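Local coordinates for protein FAD-binding oxidoreductase (Gulosibacter chungangensis, PDB 7PBG) that oxidises 4-ethylphenol by dehydrogenation, using a covalently bound FAD cofactor, and belongs to the flavoprotein oxidases, at residues Glu252-Glu260 with Gly406-Lys417. Numbering follows the deposited sequence.
Sequences EDDLPAIME and GEDAAKQYEDTK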
loop_
_atom_site.group_PDB
_atom_site.type_symbol
_atom_site.label_atom_id
_atom_site.label_comp_id
_atom_site.label_asym_id
_atom_site.label_seq_id
_atom_site.Cartn_x
_atom_site.Cartn_y
_atom_site.Cartn_z
ATOM N N GLU A 252 14.263 -32.681 -9.782
ATOM C CA GLU A 252 13.089 -32.238 -9.004
ATOM C C GLU A 252 13.541 -31.769 -7.628
ATOM O O GLU A 252 12.839 -30.944 -7.015
ATOM C CB GLU A 252 12.072 -33.346 -8.788
ATOM C CG GLU A 252 11.163 -33.511 -9.956
ATOM C CD GLU A 252 9.935 -34.343 -9.661
ATOM O OE1 GLU A 252 9.563 -34.446 -8.482
ATOM O OE2 GLU A 252 9.349 -34.859 -10.640
ATOM N N ASP A 253 14.593 -32.393 -7.106
ATOM C CA ASP A 253 15.037 -32.111 -5.719
ATOM C C ASP A 253 15.895 -30.845 -5.686
ATOM O O ASP A 253 16.350 -30.498 -4.610
ATOM C CB ASP A 253 15.828 -33.271 -5.146
ATOM C CG ASP A 253 14.991 -34.506 -4.890
ATOM O OD1 ASP A 253 13.769 -34.363 -4.604
ATOM O OD2 ASP A 253 15.585 -35.596 -4.953
ATOM N N ASP A 254 16.028 -30.101 -6.785
ATOM C CA ASP A 254 16.797 -28.836 -6.766
ATOM C C ASP A 254 15.960 -27.679 -6.200
ATOM O O ASP A 254 16.529 -26.610 -5.933
ATOM C CB ASP A 254 17.184 -28.399 -8.165
ATOM N N LEU A 255 14.663 -27.871 -5.949
ATOM C CA LEU A 255 13.816 -26.740 -5.534
ATOM C C LEU A 255 14.342 -26.072 -4.264
ATOM O O LEU A 255 14.375 -24.837 -4.229
ATOM C CB LEU A 255 12.361 -27.193 -5.389
ATOM C CG LEU A 255 11.374 -26.122 -4.954
ATOM C CD1 LEU A 255 11.223 -25.026 -6.010
ATOM C CD2 LEU A 255 10.019 -26.751 -4.662
ATOM N N PRO A 256 14.723 -26.773 -3.158
ATOM C CA PRO A 256 15.197 -26.039 -1.991
ATOM C C PRO A 256 16.365 -25.096 -2.288
ATOM O O PRO A 256 16.308 -23.914 -1.931
ATOM C CB PRO A 256 15.605 -27.134 -0.994
ATOM C CG PRO A 256 14.765 -28.284 -1.385
ATOM C CD PRO A 256 14.650 -28.227 -2.906
ATOM N N ALA A 257 17.394 -25.576 -2.978
ATOM C CA ALA A 257 18.524 -24.700 -3.285
ATOM C C ALA A 257 18.092 -23.537 -4.192
ATOM O O ALA A 257 18.719 -22.430 -4.116
ATOM C CB ALA A 257 19.637 -25.473 -3.904
ATOM N N ILE A 258 17.193 -23.806 -5.132
ATOM C CA ILE A 258 16.721 -22.726 -6.015
ATOM C C ILE A 258 16.111 -21.614 -5.154
ATOM O O ILE A 258 16.444 -20.462 -5.340
ATOM C CB ILE A 258 15.730 -23.208 -7.059
ATOM C CG1 ILE A 258 16.357 -24.241 -8.009
ATOM C CG2 ILE A 258 15.117 -21.996 -7.744
ATOM C CD1 ILE A 258 15.327 -25.012 -8.852
ATOM N N MET A 259 15.227 -21.966 -4.213
ATOM C CA MET A 259 14.499 -20.948 -3.462
ATOM C C MET A 259 15.498 -20.234 -2.527
ATOM O O MET A 259 15.425 -19.016 -2.421
ATOM C CB MET A 259 13.335 -21.558 -2.668
ATOM C CG MET A 259 12.303 -22.263 -3.490
ATOM S SD MET A 259 11.721 -21.414 -4.975
ATOM C CE MET A 259 10.985 -19.981 -4.192
ATOM N N GLU A 260 16.434 -20.971 -1.901
ATOM C CA GLU A 260 17.359 -20.376 -0.931
ATOM C C GLU A 260 18.380 -19.522 -1.687
ATOM O O GLU A 260 18.875 -18.582 -1.083
ATOM C CB GLU A 260 17.998 -21.442 -0.067
ATOM C CG GLU A 260 17.010 -22.071 0.881
ATOM C CD GLU A 260 16.544 -21.219 2.052
ATOM O OE1 GLU A 260 17.171 -20.180 2.331
ATOM O OE2 GLU A 260 15.587 -21.631 2.725
ATOM N N GLY A 406 13.533 -23.065 1.387
ATOM C CA GLY A 406 13.703 -24.167 0.443
ATOM C C GLY A 406 13.038 -25.425 0.967
ATOM O O GLY A 406 12.353 -26.105 0.212
ATOM N N GLU A 407 13.317 -25.765 2.228
ATOM C CA GLU A 407 12.890 -27.047 2.801
ATOM C C GLU A 407 11.360 -27.061 2.769
ATOM O O GLU A 407 10.775 -28.093 2.339
ATOM C CB GLU A 407 13.508 -27.195 4.194
ATOM C CG GLU A 407 12.963 -28.368 4.969
ATOM C CD GLU A 407 13.347 -28.346 6.437
ATOM O OE1 GLU A 407 14.385 -27.754 6.757
ATOM O OE2 GLU A 407 12.574 -28.888 7.264
ATOM N N ASP A 408 10.710 -25.951 3.135
ATOM C CA ASP A 408 9.226 -25.947 3.207
ATOM C C ASP A 408 8.662 -25.967 1.766
ATOM O O ASP A 408 7.627 -26.619 1.552
ATOM C CB ASP A 408 8.653 -24.746 3.960
ATOM C CG ASP A 408 9.088 -24.680 5.425
ATOM O OD1 ASP A 408 8.975 -23.560 6.002
ATOM O OD2 ASP A 408 9.556 -25.737 5.955
ATOM N N ALA A 409 9.299 -25.295 0.813
ATOM C CA ALA A 409 8.837 -25.286 -0.590
ATOM C C ALA A 409 8.796 -26.735 -1.066
ATOM O O ALA A 409 7.771 -27.140 -1.602
ATOM C CB ALA A 409 9.714 -24.434 -1.473
ATOM N N ALA A 410 9.894 -27.487 -0.870
ATOM C CA ALA A 410 10.001 -28.887 -1.340
ATOM C C ALA A 410 8.948 -29.743 -0.659
ATOM O O ALA A 410 8.407 -30.611 -1.314
ATOM C CB ALA A 410 11.387 -29.422 -1.120
ATOM N N LYS A 411 8.656 -29.500 0.611
ATOM C CA LYS A 411 7.646 -30.322 1.317
ATOM C C LYS A 411 6.279 -30.012 0.730
ATOM O O LYS A 411 5.509 -30.971 0.470
ATOM C CB LYS A 411 7.635 -30.130 2.838
ATOM N N GLN A 412 5.949 -28.737 0.532
ATOM C CA GLN A 412 4.696 -28.344 -0.136
ATOM C C GLN A 412 4.603 -29.024 -1.497
ATOM O O GLN A 412 3.544 -29.593 -1.806
ATOM C CB GLN A 412 4.626 -26.840 -0.335
ATOM C CG GLN A 412 4.251 -26.119 0.928
ATOM C CD GLN A 412 3.546 -24.836 0.572
ATOM O OE1 GLN A 412 2.365 -24.837 0.193
ATOM N NE2 GLN A 412 4.283 -23.750 0.669
ATOM N N TYR A 413 5.665 -28.979 -2.296
ATOM C CA TYR A 413 5.669 -29.644 -3.621
ATOM C C TYR A 413 5.359 -31.135 -3.473
ATOM O O TYR A 413 4.455 -31.630 -4.167
ATOM C CB TYR A 413 7.009 -29.512 -4.343
ATOM C CG TYR A 413 7.010 -30.044 -5.754
ATOM C CD1 TYR A 413 6.189 -29.475 -6.697
ATOM C CD2 TYR A 413 7.806 -31.107 -6.167
ATOM C CE1 TYR A 413 6.170 -29.885 -8.025
ATOM C CE2 TYR A 413 7.781 -31.544 -7.499
ATOM C CZ TYR A 413 6.987 -30.910 -8.445
ATOM O OH TYR A 413 6.946 -31.237 -9.800
ATOM N N GLU A 414 6.132 -31.847 -2.647
ATOM C CA GLU A 414 5.983 -33.324 -2.479
ATOM C C GLU A 414 4.573 -33.635 -1.976
ATOM O O GLU A 414 3.950 -34.527 -2.510
ATOM C CB GLU A 414 7.066 -33.898 -1.558
ATOM C CG GLU A 414 8.426 -33.950 -2.250
ATOM C CD GLU A 414 8.472 -34.774 -3.538
ATOM O OE1 GLU A 414 9.285 -34.431 -4.457
ATOM O OE2 GLU A 414 7.701 -35.766 -3.630
ATOM N N ASP A 415 4.090 -32.914 -0.981
ATOM C CA ASP A 415 2.736 -33.145 -0.428
ATOM C C ASP A 415 1.693 -32.906 -1.524
ATOM O O ASP A 415 0.693 -33.645 -1.563
ATOM C CB ASP A 415 2.444 -32.231 0.762
ATOM C CG ASP A 415 3.184 -32.615 2.048
ATOM O OD1 ASP A 415 3.770 -33.692 2.094
ATOM O OD2 ASP A 415 3.156 -31.818 2.990
ATOM N N THR A 416 1.833 -31.838 -2.309
ATOM C CA THR A 416 0.803 -31.475 -3.316
ATOM C C THR A 416 0.858 -32.496 -4.457
ATOM O O THR A 416 -0.184 -32.829 -4.970
ATOM C CB THR A 416 0.933 -30.012 -3.748
ATOM O OG1 THR A 416 0.845 -29.168 -2.607
ATOM C CG2 THR A 416 -0.125 -29.548 -4.728
ATOM N N LYS A 417 2.052 -32.935 -4.864
ATOM C CA LYS A 417 2.212 -34.016 -5.870
ATOM C C LYS A 417 1.461 -35.256 -5.383
ATOM O O LYS A 417 0.746 -35.849 -6.167
ATOM C CB LYS A 417 3.697 -34.303 -6.070
ATOM C CG LYS A 417 4.042 -35.128 -7.288
ATOM C CD LYS A 417 5.505 -34.993 -7.637
ATOM C CE LYS A 417 6.376 -35.379 -6.466
ATOM N NZ LYS A 417 7.760 -35.658 -6.906
HETATM O O HOH W 1 7.488 -36.582 -9.976
HETATM O O HOH W 2 15.484 -24.449 3.605
#
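L255 lays its CD2 methyl along the backbone of A409, 3.8 Å from A409 C, and also meets A409 CB and Y413 CB; a chi1 of 180° carries CD2 over A409. One turn on, M259 brings CG against the same A409 CB (3.9 Å), while P256 sets its ring against A410, with CG 3.6 Å from A410 CB. Close approach culminates where P256 CA comes within 3.4 Å of G406 CA, and paired CA-H...O contacts run both ways; G406 illustrates how glycine lets two helix backbones meet, since a side chain there would collide with P256 O. Toward one edge, E260 OE2 accepts the G406 N-H in a nearly straight bond (2.8 Å, 168°), and a water links the same oxygen to E407 N. At the other edge, E252 OE1 lies in the plane of the Y413 ring, at its edge, and offers its syn lone pair to K417 NZ at 2.7 Å. K417 NZ also bridges to E414 OE1; a methionine in its place would probably leave E252 OE1 and E414 OE1, 4.0 Å apart, without their shared cation. Such inclined, roughly antiparallel helices (136°) cover the large antiparallel sheet, through M438 and F431, in this vanillyl-alcohol-oxidase-like flavoprotein.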